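Local structure of BamaA.19900.a (Balamuthia mandrillaris, 6VZZ) at residues A[238-243]-A[258-263]; A[267-272]-A[309-314]; A[247-250]-A[255-258]; A[220-225]-A[317-322]. The protein phosphorylates glucose, probably to glucose 6-phosphate with ATP as the phosphate donor. One frame throughout, in Å; residues are numbered along the deposited sequence.

The four contacts lie in the largely helical part of the chain beside the glucose site; contacts 1, 3 and 4 each include a residue that binds the sugar and also touch the second subunit. Contacts 1 and 3 share Glu258, and both lean on helix 234-249; their centres lie about 7 Å apart, and Asp259 OD2 meets Tyr249 OH at 2.6 Å. Contact 2 adjoins contact 1, again about 7 Å between centres, where Ile260 O faces His312 ND1 at 2.9 Å. Contact 4 brings another glucose-binding residue, His221, whose ND1 is 2.7 Å from Glu256 OE1 of contact 3. Contacts 2 and 4 lie about 15 Å apart between centres, at successive places on helix 303-327.

Contact 1: residues A[238-243]-A[258-263]; sequences TRLLEY and EDIVSG. With BGC (beta-D-glucopyranose), chain B.
The loop that carries Glu258, a residue that binds glucose, rests on helix 234-249 through Ile260, whose end meets Leu240 and Leu241. The touching is done by methyl groups: Ile260 CD1 is 4.0 Å from Leu240 CD2 and 4.1 Å from Leu241 CD2. Leu240 and Ile260 reach for each other tip to tip, while Leu241 arrives across the isoleucine at about a right angle. Leu240 CG lies opposite the backbone N (chi1 164°), beside the carbonyl carbon, and its CD2 branch meets the isoleucine. Helix 303-327 closes in on the same cluster, with Leu311 against Leu240 and Phe315 against Ile260. Beyond Ile260 the chain turns sharply, in an inverse gamma turn centred on Val261, and then Ser262 becomes the N-cap of helix 263-276. Ser262 OG donates a hydrogen bond to Glu258 O (2.8 Å), almost in line with that C=O bond (168°), and also caps Gly265 N, so one OG ties the start of the helix back to the sugar-binding residue. Glu258 itself takes no part in the apolar cluster. Its extended side chain points into the pocket, where OE1 accepts a bond from glucose O1 at 2.6 Å and another from Leu195 N. The other oxygen, OE2, is held by Arg264 in a salt bridge and by Asn116 in a hydrogen bond.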
loop_
_atom_site.group_PDB
_atom_site.type_symbol
_atom_site.label_atom_id
_atom_site.label_comp_id
_atom_site.label_asym_id
_atom_site.label_seq_id
_atom_site.Cartn_x
_atom_site.Cartn_y
_atom_site.Cartn_z
ATOM N N THR A 238 23.986 -2.243 -7.769
ATOM C CA THR A 238 23.959 -3.692 -7.935
ATOM C C THR A 238 24.972 -4.371 -7.023
ATOM O O THR A 238 24.673 -5.410 -6.422
ATOM C CB THR A 238 24.217 -4.052 -9.399
ATOM O OG1 THR A 238 23.259 -3.370 -10.223
ATOM C CG2 THR A 238 24.082 -5.543 -9.606
ATOM N N ARG A 239 26.172 -3.795 -6.893
ATOM C CA ARG A 239 27.156 -4.372 -5.983
ATOM C C ARG A 239 26.680 -4.289 -4.536
ATOM O O ARG A 239 26.807 -5.259 -3.780
ATOM C CB ARG A 239 28.510 -3.681 -6.153
ATOM C CG ARG A 239 29.172 -3.902 -7.520
ATOM C CD ARG A 239 30.672 -3.603 -7.497
ATOM N NE ARG A 239 30.975 -2.265 -6.993
ATOM C CZ ARG A 239 30.970 -1.155 -7.735
ATOM N NH1 ARG A 239 30.680 -1.208 -9.033
ATOM N NH2 ARG A 239 31.258 0.017 -7.180
ATOM N N LEU A 240 26.105 -3.148 -4.141
ATOM C CA LEU A 240 25.636 -2.992 -2.767
ATOM C C LEU A 240 24.512 -3.969 -2.451
ATOM O O LEU A 240 24.510 -4.597 -1.385
ATOM C CB LEU A 240 25.177 -1.552 -2.527
ATOM C CG LEU A 240 24.325 -1.324 -1.274
ATOM C CD1 LEU A 240 25.112 -1.615 0.005
ATOM C CD2 LEU A 240 23.786 0.084 -1.264
ATOM N N LEU A 241 23.545 -4.103 -3.362
ATOM C CA LEU A 241 22.448 -5.038 -3.150
ATOM C C LEU A 241 22.949 -6.478 -3.077
ATOM O O LEU A 241 22.460 -7.273 -2.266
ATOM C CB LEU A 241 21.418 -4.874 -4.261
ATOM C CG LEU A 241 20.728 -3.511 -4.342
ATOM C CD1 LEU A 241 19.822 -3.427 -5.562
ATOM C CD2 LEU A 241 19.942 -3.221 -3.066
ATOM N N GLU A 242 23.932 -6.834 -3.910
ATOM C CA GLU A 242 24.468 -8.190 -3.875
ATOM C C GLU A 242 25.288 -8.433 -2.614
ATOM O O GLU A 242 25.292 -9.548 -2.080
ATOM C CB GLU A 242 25.311 -8.457 -5.121
ATOM C CG GLU A 242 24.497 -8.596 -6.390
ATOM C CD GLU A 242 25.349 -8.740 -7.650
ATOM O OE1 GLU A 242 24.776 -8.674 -8.760
ATOM O OE2 GLU A 242 26.583 -8.929 -7.540
ATOM N N TYR A 243 25.981 -7.405 -2.127
ATOM C CA TYR A 243 26.745 -7.533 -0.890
ATOM C C TYR A 243 25.816 -7.781 0.292
ATOM O O TYR A 243 26.007 -8.731 1.063
ATOM C CB TYR A 243 27.581 -6.268 -0.696
ATOM C CG TYR A 243 28.392 -6.145 0.577
ATOM C CD1 TYR A 243 27.827 -5.626 1.746
ATOM C CD2 TYR A 243 29.741 -6.476 0.594
ATOM C CE1 TYR A 243 28.575 -5.480 2.899
ATOM C CE2 TYR A 243 30.496 -6.334 1.737
ATOM C CZ TYR A 243 29.916 -5.839 2.885
ATOM O OH TYR A 243 30.685 -5.702 4.020
ATOM N N GLU A 258 14.235 -2.291 4.528
ATOM C CA GLU A 258 14.761 -2.179 5.887
ATOM C C GLU A 258 16.193 -2.701 5.996
ATOM O O GLU A 258 16.915 -2.321 6.926
ATOM C CB GLU A 258 13.855 -2.924 6.872
ATOM C CG GLU A 258 14.245 -2.728 8.336
ATOM C CD GLU A 258 13.275 -3.377 9.315
ATOM O OE1 GLU A 258 12.116 -2.923 9.398
ATOM O OE2 GLU A 258 13.670 -4.346 10.004
ATOM N N ASP A 259 16.636 -3.542 5.062
ATOM C CA ASP A 259 18.013 -4.007 5.132
ATOM C C ASP A 259 19.008 -2.905 4.803
ATOM O O ASP A 259 20.210 -3.072 5.057
ATOM C CB ASP A 259 18.207 -5.215 4.214
ATOM C CG ASP A 259 17.434 -6.440 4.699
ATOM O OD1 ASP A 259 17.232 -6.565 5.931
ATOM O OD2 ASP A 259 17.033 -7.280 3.861
ATOM N N ILE A 260 18.536 -1.777 4.271
ATOM C CA ILE A 260 19.358 -0.596 4.081
ATOM C C ILE A 260 18.862 0.574 4.925
ATOM O O ILE A 260 19.663 1.271 5.568
ATOM C CB ILE A 260 19.413 -0.208 2.589
ATOM C CG1 ILE A 260 20.236 -1.232 1.806
ATOM C CG2 ILE A 260 19.946 1.202 2.394
ATOM C CD1 ILE A 260 20.265 -0.959 0.311
ATOM N N VAL A 261 17.547 0.769 4.972
ATOM C CA VAL A 261 16.954 1.946 5.585
ATOM C C VAL A 261 16.650 1.618 7.039
ATOM O O VAL A 261 15.492 1.409 7.416
ATOM C CB VAL A 261 15.695 2.398 4.820
ATOM C CG1 VAL A 261 15.207 3.745 5.329
ATOM C CG2 VAL A 261 15.977 2.442 3.331
ATOM N N SER A 262 17.697 1.574 7.858
ATOM C CA SER A 262 17.598 1.277 9.283
ATOM C C SER A 262 18.964 1.536 9.891
ATOM O O SER A 262 19.936 1.803 9.181
ATOM C CB SER A 262 17.154 -0.162 9.545
ATOM O OG SER A 262 18.151 -1.057 9.103
ATOM N N GLY A 263 19.034 1.446 11.214
ATOM C CA GLY A 263 20.316 1.581 11.865
ATOM C C GLY A 263 21.318 0.545 11.395
ATOM O O GLY A 263 22.402 0.900 10.922
HETATM C C2 BGC B . 8.414 -3.746 11.984
HETATM C C3 BGC B . 7.269 -2.747 11.995
HETATM C C4 BGC B . 7.680 -1.489 12.751
HETATM C C5 BGC B . 8.974 -0.943 12.159
HETATM C C6 BGC B . 9.501 0.285 12.861
HETATM C C1 BGC B . 9.653 -3.073 11.414
HETATM O O1 BGC B . 10.704 -3.961 11.303
HETATM O O2 BGC B . 8.065 -4.886 11.208
HETATM O O3 BGC B . 6.107 -3.327 12.571
HETATM O O4 BGC B . 6.673 -0.496 12.626
HETATM O O5 BGC B . 9.986 -1.956 12.234
HETATM O O6 BGC B . 9.517 0.116 14.264
#

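Contact 2: residues A[267-272]-A[309-314]; sequences VITYKW and MMLHFK
The Trp272 indole takes Leu311 CD1 obliquely at its six-membered ring and has Thr269 O, from its own helix, at its edge, in plane. This is packing of helix 263-276 against helix 303-327, close enough that the CA atoms of Thr269 and His312 are 7.5 Å apart. Tyr243 of helix 234-249 adds an edge-to-face pairing with the indole, and Leu240 of that helix touches both Trp272 and Thr269, so three helices meet here. On the other helix, the Phe313 ring has His312 CD2 above one face, displaced toward the rim and 4.1 Å from the plane.

Leu311 carries the contact from the partner helix. Its CD1 stands 3.6 Å from Trp272 CZ3, the two side chains crossing at about a right angle, and the same methyl is 4.1 Å from Thr269 CG2. The threonine presents that methyl because its rotation (chi1 -61°) puts CG2 opposite the backbone N. The hydroxyl stays with its own helix and bonds to Gly265 O. The neighbour of Leu311, His312, turns its ring to the loop of contact 1, where its ND1 is hydrogen-bonded to Ile260 O.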
loop_
_atom_site.group_PDB
_atom_site.type_symbol
_atom_site.label_atom_id
_atom_site.label_comp_id
_atom_site.label_asym_id
_atom_site.label_seq_id
_atom_site.Cartn_x
_atom_site.Cartn_y
_atom_site.Cartn_z
ATOM N N VAL A 267 24.742 0.789 8.981
ATOM C CA VAL A 267 26.013 0.206 9.393
ATOM C C VAL A 267 26.540 -0.747 8.327
ATOM O O VAL A 267 27.741 -0.758 8.024
ATOM C CB VAL A 267 25.866 -0.496 10.758
ATOM C CG1 VAL A 267 27.099 -1.335 11.070
ATOM C CG2 VAL A 267 25.615 0.522 11.862
ATOM N N ILE A 268 25.665 -1.567 7.740
ATOM C CA ILE A 268 26.158 -2.551 6.779
ATOM C C ILE A 268 26.496 -1.884 5.449
ATOM O O ILE A 268 27.462 -2.271 4.782
ATOM C CB ILE A 268 25.158 -3.716 6.608
ATOM C CG1 ILE A 268 25.843 -4.893 5.911
ATOM C CG2 ILE A 268 23.909 -3.293 5.846
ATOM C CD1 ILE A 268 24.931 -6.094 5.673
ATOM N N THR A 269 25.731 -0.860 5.052
ATOM C CA THR A 269 26.111 -0.064 3.890
ATOM C C THR A 269 27.467 0.605 4.105
ATOM O O THR A 269 28.302 0.651 3.193
ATOM C CB THR A 269 25.027 0.974 3.605
ATOM O OG1 THR A 269 23.800 0.299 3.311
ATOM C CG2 THR A 269 25.413 1.860 2.426
ATOM N N TYR A 270 27.700 1.117 5.317
ATOM C CA TYR A 270 28.991 1.705 5.662
ATOM C C TYR A 270 30.124 0.699 5.496
ATOM O O TYR A 270 31.182 1.033 4.949
ATOM C CB TYR A 270 28.936 2.232 7.097
ATOM C CG TYR A 270 30.128 3.046 7.537
ATOM C CD1 TYR A 270 30.437 4.257 6.923
ATOM C CD2 TYR A 270 30.933 2.620 8.585
ATOM C CE1 TYR A 270 31.528 5.010 7.330
ATOM C CE2 TYR A 270 32.020 3.367 9.000
ATOM C CZ TYR A 270 32.314 4.559 8.370
ATOM O OH TYR A 270 33.393 5.303 8.783
ATOM N N LYS A 271 29.924 -0.545 5.961
ATOM C CA LYS A 271 30.974 -1.554 5.827
ATOM C C LYS A 271 31.223 -1.905 4.365
ATOM O O LYS A 271 32.357 -2.225 3.993
ATOM C CB LYS A 271 30.621 -2.811 6.633
ATOM N N TRP A 272 30.190 -1.826 3.521
ATOM C CA TRP A 272 30.377 -2.051 2.089
ATOM C C TRP A 272 31.205 -0.938 1.457
ATOM O O TRP A 272 32.134 -1.203 0.686
ATOM C CB TRP A 272 29.022 -2.169 1.396
ATOM C CG TRP A 272 29.109 -2.056 -0.086
ATOM C CD1 TRP A 272 29.469 -3.037 -0.964
ATOM C CD2 TRP A 272 28.814 -0.899 -0.876
ATOM N NE1 TRP A 272 29.425 -2.558 -2.255
ATOM C CE2 TRP A 272 29.027 -1.247 -2.227
ATOM C CE3 TRP A 272 28.403 0.402 -0.572
ATOM C CZ2 TRP A 272 28.839 -0.343 -3.270
ATOM C CZ3 TRP A 272 28.218 1.301 -1.611
ATOM C CH2 TRP A 272 28.435 0.922 -2.944
ATOM N N MET A 309 25.474 7.179 4.057
ATOM C CA MET A 309 24.263 7.902 4.430
ATOM C C MET A 309 23.477 8.332 3.194
ATOM O O MET A 309 22.243 8.278 3.180
ATOM C CB MET A 309 24.640 9.110 5.283
ATOM C CG MET A 309 23.506 9.732 6.051
ATOM S SD MET A 309 23.027 8.704 7.447
ATOM C CE MET A 309 21.680 9.657 8.120
ATOM N N MET A 310 24.186 8.759 2.145
ATOM C CA MET A 310 23.555 9.067 0.866
ATOM C C MET A 310 22.709 7.901 0.368
ATOM O O MET A 310 21.541 8.071 -0.001
ATOM C CB MET A 310 24.637 9.420 -0.153
ATOM C CG MET A 310 24.152 10.171 -1.369
ATOM S SD MET A 310 23.379 11.726 -0.892
ATOM C CE MET A 310 21.655 11.308 -1.155
ATOM N N LEU A 311 23.293 6.701 0.336
ATOM C CA LEU A 311 22.554 5.538 -0.142
ATOM C C LEU A 311 21.431 5.176 0.813
ATOM O O LEU A 311 20.348 4.763 0.382
ATOM C CB LEU A 311 23.500 4.357 -0.326
ATOM C CG LEU A 311 24.431 4.476 -1.521
ATOM C CD1 LEU A 311 25.754 3.839 -1.205
ATOM C CD2 LEU A 311 23.785 3.809 -2.717
ATOM N N HIS A 312 21.687 5.310 2.114
ATOM C CA HIS A 312 20.660 5.092 3.126
ATOM C C HIS A 312 19.420 5.921 2.811
ATOM O O HIS A 312 18.320 5.385 2.641
ATOM C CB HIS A 312 21.247 5.444 4.497
ATOM C CG HIS A 312 20.282 5.349 5.632
ATOM N ND1 HIS A 312 19.783 4.149 6.091
ATOM C CD2 HIS A 312 19.759 6.305 6.435
ATOM C CE1 HIS A 312 18.978 4.374 7.114
ATOM N NE2 HIS A 312 18.944 5.675 7.341
ATOM N N PHE A 313 19.599 7.235 2.662
ATOM C CA PHE A 313 18.459 8.103 2.408
ATOM C C PHE A 313 17.948 7.966 0.987
ATOM O O PHE A 313 16.758 8.201 0.735
ATOM C CB PHE A 313 18.817 9.548 2.715
ATOM C CG PHE A 313 18.436 9.957 4.092
ATOM C CD1 PHE A 313 17.101 10.060 4.442
ATOM C CD2 PHE A 313 19.396 10.200 5.050
ATOM C CE1 PHE A 313 16.729 10.420 5.716
ATOM C CE2 PHE A 313 19.025 10.560 6.332
ATOM C CZ PHE A 313 17.689 10.668 6.665
ATOM N N LYS A 314 18.816 7.586 0.049
ATOM C CA LYS A 314 18.348 7.330 -1.307
ATOM C C LYS A 314 17.282 6.243 -1.314
ATOM O O LYS A 314 16.231 6.387 -1.948
ATOM C CB LYS A 314 19.520 6.954 -2.210
ATOM C CG LYS A 314 19.099 6.667 -3.637
ATOM C CD LYS A 314 20.165 7.081 -4.639
ATOM C CE LYS A 314 21.254 6.036 -4.767
ATOM N NZ LYS A 314 22.120 6.281 -5.973
#

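Contact 3: residues A[247-250]-A[255-258]; sequences KLYN and IEYE. With BGC (beta-D-glucopyranose), chain B.
Tyr249 swings its ring toward residues 255-258 because CG lies opposite its own carbonyl carbon (chi1 -51°); across from it, Ile255 tucks CG1 between its N and carbonyl carbon (chi1 75°), which leaves CG2 for the tyrosine. The ring's CE2 then lies 3.9 Å from Ile255 CA and 4.2 Å from Ile255 CG2, the two side chains crossing nearly at right angles. One face of the ring is taken by Leu248 CB, 3.7 Å above the plane and over its centre. Farther out, Tyr249 OH passes 4.0 Å from Glu256 CG, with the phenol and carboxylate planes 40° apart. This is van der Waals contact; the hydroxyl's hydrogen bond goes to Asp259 OD2, the same oxygen that accepts from Glu256 N. The aspartate thus ties the tyrosine to the backbone of the loop it packs on.

Just past Tyr249 the chain breaks from helical angles at Asn250, whose phi is positive. Asn250 and Glu246 form a calcium site seen in the crystal, where Asn250 also touches a crystal neighbour. Glu256, extended beyond CG, has both carboxylate oxygens engaged: OE2 in a salt bridge with Lys362 of the second subunit, OE1 in a hydrogen bond with His221 ND1. His221 and Glu258 both bind the sugar; Glu256 is thus a second-shell residue that probably sets the orientation of the imidazole, and the end of helix 234-249 packs behind the loop that lines one side of the glucose pocket.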
loop_
_atom_site.group_PDB
_atom_site.type_symbol
_atom_site.label_atom_id
_atom_site.label_comp_id
_atom_site.label_asym_id
_atom_site.label_seq_id
_atom_site.Cartn_x
_atom_site.Cartn_y
_atom_site.Cartn_z
ATOM N N LYS A 247 25.333 -11.151 2.670
ATOM C CA LYS A 247 25.589 -11.250 4.103
ATOM C C LYS A 247 24.336 -11.640 4.886
ATOM O O LYS A 247 24.441 -12.341 5.898
ATOM C CB LYS A 247 26.174 -9.936 4.622
ATOM N N LEU A 248 23.151 -11.227 4.435
ATOM C CA LEU A 248 21.922 -11.516 5.171
ATOM C C LEU A 248 21.226 -12.795 4.709
ATOM O O LEU A 248 20.628 -13.500 5.527
ATOM C CB LEU A 248 20.942 -10.348 5.046
ATOM C CG LEU A 248 21.385 -8.997 5.614
ATOM C CD1 LEU A 248 20.271 -7.972 5.450
ATOM C CD2 LEU A 248 21.812 -9.117 7.077
ATOM N N TYR A 249 21.279 -13.103 3.411
ATOM C CA TYR A 249 20.451 -14.149 2.824
ATOM C C TYR A 249 21.237 -15.126 1.965
ATOM O O TYR A 249 20.628 -16.010 1.349
ATOM C CB TYR A 249 19.323 -13.523 1.976
ATOM C CG TYR A 249 18.542 -12.452 2.707
ATOM C CD1 TYR A 249 17.805 -12.765 3.854
ATOM C CD2 TYR A 249 18.533 -11.134 2.261
ATOM C CE1 TYR A 249 17.091 -11.808 4.533
ATOM C CE2 TYR A 249 17.812 -10.159 2.944
ATOM C CZ TYR A 249 17.097 -10.514 4.082
ATOM O OH TYR A 249 16.389 -9.573 4.780
ATOM N N ASN A 250 22.564 -14.991 1.900
ATOM C CA ASN A 250 23.404 -15.858 1.075
ATOM C C ASN A 250 22.995 -15.754 -0.391
ATOM O O ASN A 250 23.003 -16.738 -1.131
ATOM C CB ASN A 250 23.346 -17.304 1.571
ATOM C CG ASN A 250 24.672 -18.003 1.479
ATOM O OD1 ASN A 250 24.830 -18.951 0.720
ATOM N ND2 ASN A 250 25.643 -17.538 2.255
ATOM N N ILE A 255 16.944 -8.067 -1.154
ATOM C CA ILE A 255 16.895 -7.506 0.198
ATOM C C ILE A 255 15.645 -6.646 0.382
ATOM O O ILE A 255 15.020 -6.173 -0.575
ATOM C CB ILE A 255 18.172 -6.713 0.517
ATOM C CG1 ILE A 255 18.195 -5.366 -0.197
ATOM C CG2 ILE A 255 19.397 -7.503 0.113
ATOM C CD1 ILE A 255 19.383 -4.497 0.232
ATOM N N GLU A 256 15.259 -6.473 1.640
ATOM C CA GLU A 256 14.164 -5.588 2.007
ATOM C C GLU A 256 14.685 -4.170 2.124
ATOM O O GLU A 256 15.872 -3.944 2.377
ATOM C CB GLU A 256 13.530 -5.993 3.344
ATOM C CG GLU A 256 13.280 -7.472 3.528
ATOM C CD GLU A 256 12.674 -7.787 4.883
ATOM O OE1 GLU A 256 12.785 -6.944 5.803
ATOM O OE2 GLU A 256 12.073 -8.875 5.026
ATOM N N TYR A 257 13.777 -3.202 1.942
ATOM C CA TYR A 257 14.168 -1.808 2.127
ATOM C C TYR A 257 14.771 -1.596 3.511
ATOM O O TYR A 257 15.742 -0.842 3.661
ATOM C CB TYR A 257 12.974 -0.877 1.908
ATOM C CG TYR A 257 12.737 -0.507 0.456
ATOM C CD1 TYR A 257 13.551 0.418 -0.189
ATOM C CD2 TYR A 257 11.697 -1.078 -0.273
ATOM C CE1 TYR A 257 13.335 0.760 -1.515
ATOM C CE2 TYR A 257 11.481 -0.742 -1.590
ATOM C CZ TYR A 257 12.304 0.175 -2.212
ATOM O OH TYR A 257 12.088 0.516 -3.535
ATOM N N GLU A 258 14.235 -2.291 4.528
ATOM C CA GLU A 258 14.761 -2.179 5.887
ATOM C C GLU A 258 16.193 -2.701 5.996
ATOM O O GLU A 258 16.915 -2.321 6.926
ATOM C CB GLU A 258 13.855 -2.924 6.872
ATOM C CG GLU A 258 14.245 -2.728 8.336
ATOM C CD GLU A 258 13.275 -3.377 9.315
ATOM O OE1 GLU A 258 12.116 -2.923 9.398
ATOM O OE2 GLU A 258 13.670 -4.346 10.004
HETATM C C2 BGC B . 8.414 -3.746 11.984
HETATM C C3 BGC B . 7.269 -2.747 11.995
HETATM C C4 BGC B . 7.680 -1.489 12.751
HETATM C C5 BGC B . 8.974 -0.943 12.159
HETATM C C6 BGC B . 9.501 0.285 12.861
HETATM C C1 BGC B . 9.653 -3.073 11.414
HETATM O O1 BGC B . 10.704 -3.961 11.303
HETATM O O2 BGC B . 8.065 -4.886 11.208
HETATM O O3 BGC B . 6.107 -3.327 12.571
HETATM O O4 BGC B . 6.673 -0.496 12.626
HETATM O O5 BGC B . 9.986 -1.956 12.234
HETATM O O6 BGC B . 9.517 0.116 14.264
#

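Contact 4: residues A[220-225]-A[317-322]; sequences GHVAIS and MRIAKN. With BGC (beta-D-glucopyranose), chain B.
Arg318 leaves helix 303-327 with its CB pointing at the loop of residues 220-225 and runs out toward Ser225. Its CG passes Tyr257 OH, and CD lies 3.3 Å from Ser225 O and 4.0 Å from Ser225 CB. A bend about the CG-CD bond (chi3 -44°) turns the guanidinium so that NH2 gives a hydrogen bond to Ser225 O, 2.8 Å long with an N-H...O angle of 158°. That oxygen lies practically in the guanidinium plane, although the donor is tilted 27° from the carbonyl plane. NE makes a salt bridge to Glu356 and NH1 one to Glu237, so all three nitrogens are engaged, and Phe315 adds a cation-pi contact; the flat group can hardly rotate.

The backbone O of Arg318 accepts from two donors one turn further along the helix, on opposite faces of its plane: Asn322 ND2 at 2.9 Å and Asn322 N. The amide's OD1 goes to Ala223 N of the second subunit, and Ser225 OG bonds to Ile224 O of that subunit, which places this loop in the dimer interface. Nearer the pocket the contact is apolar: Val222 CG2 meets Ile319 CD1 at 4.0 Å, the side chains crossing at a slant.

His221 belongs to the same loop. Its NE2 donates to glucose O2 at 2.7 Å, with O2 at the ring edge near its plane, and Trp365 of the second subunit pairs edge-to-face with the imidazole. Glu218, Gly220 and His221 together make the Glu-x-Gly-His sequence of the sugar site, with both Glu218 and His221 hydrogen-bonded to the glucose.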
loop_
_atom_site.group_PDB
_atom_site.type_symbol
_atom_site.label_atom_id
_atom_site.label_comp_id
_atom_site.label_asym_id
_atom_site.label_seq_id
_atom_site.Cartn_x
_atom_site.Cartn_y
_atom_site.Cartn_z
ATOM N N GLY A 220 8.165 -1.685 5.148
ATOM C CA GLY A 220 9.610 -1.696 5.273
ATOM C C GLY A 220 10.231 -3.004 4.832
ATOM O O GLY A 220 11.429 -3.047 4.524
ATOM N N HIS A 221 9.437 -4.071 4.768
ATOM C CA HIS A 221 9.948 -5.397 4.479
ATOM C C HIS A 221 9.729 -5.829 3.032
ATOM O O HIS A 221 10.052 -6.968 2.690
ATOM C CB HIS A 221 9.327 -6.400 5.453
ATOM C CG HIS A 221 9.558 -6.039 6.889
ATOM N ND1 HIS A 221 10.785 -6.181 7.504
ATOM C CD2 HIS A 221 8.728 -5.518 7.823
ATOM C CE1 HIS A 221 10.697 -5.771 8.756
ATOM N NE2 HIS A 221 9.460 -5.366 8.974
ATOM N N VAL A 222 9.213 -4.949 2.164
ATOM C CA VAL A 222 9.074 -5.309 0.755
ATOM C C VAL A 222 10.435 -5.248 0.072
ATOM O O VAL A 222 11.332 -4.493 0.470
ATOM C CB VAL A 222 8.049 -4.407 0.036
ATOM C CG1 VAL A 222 6.700 -4.449 0.734
ATOM C CG2 VAL A 222 8.578 -2.985 -0.112
ATOM N N ALA A 223 10.589 -6.062 -0.970
ATOM C CA ALA A 223 11.820 -6.075 -1.746
ATOM C C ALA A 223 12.087 -4.711 -2.371
ATOM O O ALA A 223 11.163 -3.983 -2.745
ATOM C CB ALA A 223 11.735 -7.134 -2.837
ATOM N N ILE A 224 13.367 -4.371 -2.491
ATOM C CA ILE A 224 13.778 -3.084 -3.037
ATOM C C ILE A 224 13.521 -3.026 -4.539
ATOM O O ILE A 224 13.266 -4.049 -5.183
ATOM C CB ILE A 224 15.263 -2.826 -2.724
ATOM C CG1 ILE A 224 16.108 -4.039 -3.104
ATOM C CG2 ILE A 224 15.442 -2.550 -1.250
ATOM C CD1 ILE A 224 16.503 -4.094 -4.538
ATOM N N SER A 225 13.625 -1.828 -5.106
ATOM C CA SER A 225 13.615 -1.604 -6.535
ATOM C C SER A 225 14.976 -1.110 -7.009
ATOM O O SER A 225 15.671 -0.405 -6.277
ATOM C CB SER A 225 12.542 -0.577 -6.905
ATOM O OG SER A 225 11.284 -1.209 -6.978
ATOM N N MET A 317 14.063 7.445 0.059
ATOM C CA MET A 317 13.321 8.182 -0.955
ATOM C C MET A 317 12.702 7.252 -1.998
ATOM O O MET A 317 11.647 7.571 -2.552
ATOM C CB MET A 317 14.225 9.210 -1.635
ATOM C CG MET A 317 14.641 10.376 -0.754
ATOM S SD MET A 317 13.249 11.403 -0.237
ATOM C CE MET A 317 13.180 11.057 1.512
ATOM N N ARG A 318 13.332 6.106 -2.284
ATOM C CA ARG A 318 12.786 5.228 -3.319
ATOM C C ARG A 318 11.520 4.517 -2.849
ATOM O O ARG A 318 10.556 4.391 -3.614
ATOM C CB ARG A 318 13.825 4.207 -3.766
ATOM C CG ARG A 318 13.341 3.343 -4.910
ATOM C CD ARG A 318 14.506 2.647 -5.594
ATOM N NE ARG A 318 15.609 3.578 -5.787
ATOM C CZ ARG A 318 16.857 3.223 -6.073
ATOM N NH1 ARG A 318 17.790 4.157 -6.198
ATOM N NH2 ARG A 318 17.177 1.942 -6.210
ATOM N N ILE A 319 11.500 4.025 -1.608
ATOM C CA ILE A 319 10.282 3.389 -1.122
ATOM C C ILE A 319 9.187 4.435 -0.936
ATOM O O ILE A 319 8.009 4.182 -1.215
ATOM C CB ILE A 319 10.563 2.587 0.172
ATOM C CG1 ILE A 319 9.303 1.882 0.696
ATOM C CG2 ILE A 319 11.101 3.480 1.271
ATOM C CD1 ILE A 319 8.582 1.036 -0.330
ATOM N N ALA A 320 9.557 5.639 -0.499
ATOM C CA ALA A 320 8.556 6.683 -0.333
ATOM C C ALA A 320 7.959 7.088 -1.674
ATOM O O ALA A 320 6.741 7.287 -1.782
ATOM C CB ALA A 320 9.167 7.887 0.385
ATOM N N LYS A 321 8.800 7.205 -2.708
ATOM C CA LYS A 321 8.317 7.519 -4.050
ATOM C C LYS A 321 7.262 6.515 -4.500
ATOM O O LYS A 321 6.149 6.891 -4.884
ATOM C CB LYS A 321 9.491 7.536 -5.026
ATOM C CG LYS A 321 9.098 7.559 -6.488
ATOM C CD LYS A 321 10.058 6.747 -7.335
ATOM C CE LYS A 321 11.479 6.838 -6.802
ATOM N NZ LYS A 321 12.492 6.216 -7.717
ATOM N N ASN A 322 7.584 5.224 -4.422
ATOM C CA ASN A 322 6.670 4.210 -4.937
ATOM C C ASN A 322 5.401 4.077 -4.097
ATOM O O ASN A 322 4.328 3.784 -4.645
ATOM C CB ASN A 322 7.411 2.888 -5.061
ATOM C CG ASN A 322 8.325 2.883 -6.271
ATOM O OD1 ASN A 322 7.861 2.736 -7.407
ATOM N ND2 ASN A 322 9.620 3.103 -6.050
HETATM C C2 BGC B . 8.414 -3.746 11.984
HETATM C C3 BGC B . 7.269 -2.747 11.995
HETATM C C4 BGC B . 7.680 -1.489 12.751
HETATM C C5 BGC B . 8.974 -0.943 12.159
HETATM C C6 BGC B . 9.501 0.285 12.861
HETATM C C1 BGC B . 9.653 -3.073 11.414
HETATM O O1 BGC B . 10.704 -3.961 11.303
HETATM O O2 BGC B . 8.065 -4.886 11.208
HETATM O O3 BGC B . 6.107 -3.327 12.571
HETATM O O4 BGC B . 6.673 -0.496 12.626
HETATM O O5 BGC B . 9.986 -1.956 12.234
HETATM O O6 BGC B . 9.517 0.116 14.264
#